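Local coordinates for protein putative glucoamylase (Bacteroides caccae ATCC 43185, PDB 4QT9) that probably acts as a glycoside hydrolase, a putative glucoamylase built as an alpha/alpha toroid, at residues W314-S319 against Q333-V338. Numbering follows the deposited sequence.
Sequences WGLTAS and QDDKGV
The carboxylate of D335 turns one face to the CD2 methyl of L316, which lies 4.3 Å from OD1, and takes a backbone donor over the other. That donor closes an Asx turn: G337 N sits 3.2 Å from D335 OD1, with an N-H...O angle of 163° and the approach tilted 47° out of the carboxylate plane. D335 OD2 goes to Y298 OH on helix 284-301, so both carboxylate oxygens are held and the group's rotation is largely fixed. The same tyrosine packs against L316, placing this junction on a helix of the alpha/alpha toroid.

The contact joins the chain entering the 318-321/324-327 hairpin to the loop that leaves it for helix 341-345. L316 carries most of it. With CG anti to the carbonyl carbon (chi1 -58°), the side chain leans toward the loop; CD1 continues the chain, and the other methyl, CD2, comes 3.2 Å from V338 O. This is tight for a methyl against a carbonyl, and CD2 arrives from beyond the oxygen rather than over the carbonyl carbon. Farther along, V338 CG1 lies 4.3 Å from S319 OG, a hydroxyl hydrogen-bonded to S340.

A water links the two backbones, accepting from T317 N at 3.3 Å and donating to V338 O at 2.8 Å.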
loop_
_atom_site.group_PDB
_atom_site.type_symbol
_atom_site.label_atom_id
_atom_site.label_comp_id
_atom_site.label_asym_id
_atom_site.label_seq_id
_atom_site.Cartn_x
_atom_site.Cartn_y
_atom_site.Cartn_z
ATOM N N TRP A 314 -13.417 -12.888 -7.658
ATOM C CA TRP A 314 -13.710 -11.467 -7.816
ATOM C C TRP A 314 -12.526 -10.644 -7.325
ATOM O O TRP A 314 -11.662 -11.174 -6.628
ATOM C CB TRP A 314 -15.004 -11.054 -7.043
ATOM C CG TRP A 314 -14.993 -11.369 -5.571
ATOM C CD1 TRP A 314 -15.469 -12.505 -4.973
ATOM C CD2 TRP A 314 -14.527 -10.519 -4.511
ATOM N NE1 TRP A 314 -15.317 -12.424 -3.608
ATOM C CE2 TRP A 314 -14.740 -11.211 -3.294
ATOM C CE3 TRP A 314 -13.970 -9.230 -4.468
ATOM C CZ2 TRP A 314 -14.400 -10.665 -2.052
ATOM C CZ3 TRP A 314 -13.616 -8.693 -3.232
ATOM C CH2 TRP A 314 -13.815 -9.415 -2.043
ATOM N N GLY A 315 -12.516 -9.361 -7.650
ATOM C CA GLY A 315 -11.458 -8.477 -7.176
ATOM C C GLY A 315 -10.828 -7.675 -8.288
ATOM O O GLY A 315 -9.957 -8.176 -9.009
ATOM N N LEU A 316 -11.297 -6.418 -8.436
ATOM C CA LEU A 316 -10.823 -5.491 -9.461
ATOM C C LEU A 316 -10.034 -4.339 -8.854
ATOM O O LEU A 316 -10.557 -3.552 -8.054
ATOM C CB LEU A 316 -11.978 -4.932 -10.306
ATOM C CG LEU A 316 -12.836 -5.947 -11.041
ATOM C CD1 LEU A 316 -13.982 -5.257 -11.751
ATOM C CD2 LEU A 316 -12.035 -6.747 -11.996
ATOM N N THR A 317 -8.774 -4.223 -9.300
ATOM C CA THR A 317 -7.875 -3.164 -8.875
ATOM C C THR A 317 -6.826 -2.906 -9.941
ATOM O O THR A 317 -6.677 -3.716 -10.865
ATOM C CB THR A 317 -7.227 -3.536 -7.538
ATOM O OG1 THR A 317 -6.785 -2.329 -6.956
ATOM C CG2 THR A 317 -6.064 -4.538 -7.696
ATOM N N ALA A 318 -6.050 -1.828 -9.770
ATOM C CA ALA A 318 -4.931 -1.479 -10.647
ATOM C C ALA A 318 -3.870 -2.613 -10.631
ATOM O O ALA A 318 -3.541 -3.128 -9.564
ATOM C CB ALA A 318 -4.310 -0.163 -10.198
ATOM N N SER A 319 -3.422 -3.060 -11.822
ATOM C CA SER A 319 -2.435 -4.140 -11.970
ATOM C C SER A 319 -2.068 -4.321 -13.425
ATOM O O SER A 319 -2.663 -3.681 -14.301
ATOM C CB SER A 319 -2.998 -5.466 -11.437
ATOM O OG SER A 319 -4.118 -5.917 -12.191
ATOM N N GLN A 333 -16.359 0.397 -17.945
ATOM C CA GLN A 333 -15.303 1.112 -18.682
ATOM C C GLN A 333 -13.888 0.643 -18.267
ATOM O O GLN A 333 -12.987 0.573 -19.108
ATOM C CB GLN A 333 -15.433 2.636 -18.477
ATOM C CG GLN A 333 -16.607 3.273 -19.248
ATOM C CD GLN A 333 -17.992 2.814 -18.809
ATOM O OE1 GLN A 333 -18.330 2.794 -17.616
ATOM N NE2 GLN A 333 -18.823 2.425 -19.771
ATOM N N ASP A 334 -13.704 0.324 -16.977
ATOM C CA ASP A 334 -12.399 -0.049 -16.416
ATOM C C ASP A 334 -12.230 -1.568 -16.305
ATOM O O ASP A 334 -11.089 -2.051 -16.194
ATOM C CB ASP A 334 -12.205 0.619 -15.042
ATOM C CG ASP A 334 -12.270 2.147 -15.046
ATOM O OD1 ASP A 334 -11.856 2.768 -16.063
ATOM O OD2 ASP A 334 -12.696 2.721 -14.023
ATOM N N ASP A 335 -13.349 -2.324 -16.363
ATOM C CA ASP A 335 -13.332 -3.783 -16.310
ATOM C C ASP A 335 -12.786 -4.342 -17.627
ATOM O O ASP A 335 -13.332 -4.047 -18.679
ATOM C CB ASP A 335 -14.735 -4.326 -15.999
ATOM C CG ASP A 335 -14.890 -5.837 -16.022
ATOM O OD1 ASP A 335 -13.861 -6.554 -15.834
ATOM O OD2 ASP A 335 -16.039 -6.308 -16.177
ATOM N N LYS A 336 -11.690 -5.120 -17.564
ATOM C CA LYS A 336 -11.049 -5.684 -18.760
ATOM C C LYS A 336 -11.020 -7.201 -18.745
ATOM O O LYS A 336 -10.342 -7.799 -19.578
ATOM C CB LYS A 336 -9.606 -5.145 -18.916
ATOM C CG LYS A 336 -9.475 -3.617 -18.976
ATOM C CD LYS A 336 -9.912 -3.039 -20.317
ATOM C CE LYS A 336 -9.356 -1.658 -20.543
ATOM N NZ LYS A 336 -10.101 -0.625 -19.781
ATOM N N GLY A 337 -11.730 -7.819 -17.804
ATOM C CA GLY A 337 -11.753 -9.277 -17.674
ATOM C C GLY A 337 -10.595 -9.805 -16.872
ATOM O O GLY A 337 -10.301 -11.003 -16.884
ATOM N N VAL A 338 -9.950 -8.911 -16.145
ATOM C CA VAL A 338 -8.749 -9.223 -15.383
ATOM C C VAL A 338 -9.037 -9.209 -13.884
ATOM O O VAL A 338 -9.523 -8.205 -13.353
ATOM C CB VAL A 338 -7.605 -8.245 -15.756
ATOM C CG1 VAL A 338 -6.410 -8.426 -14.851
ATOM C CG2 VAL A 338 -7.211 -8.385 -17.230
HETATM O O HOH W 1 -8.302 -6.527 -11.544
#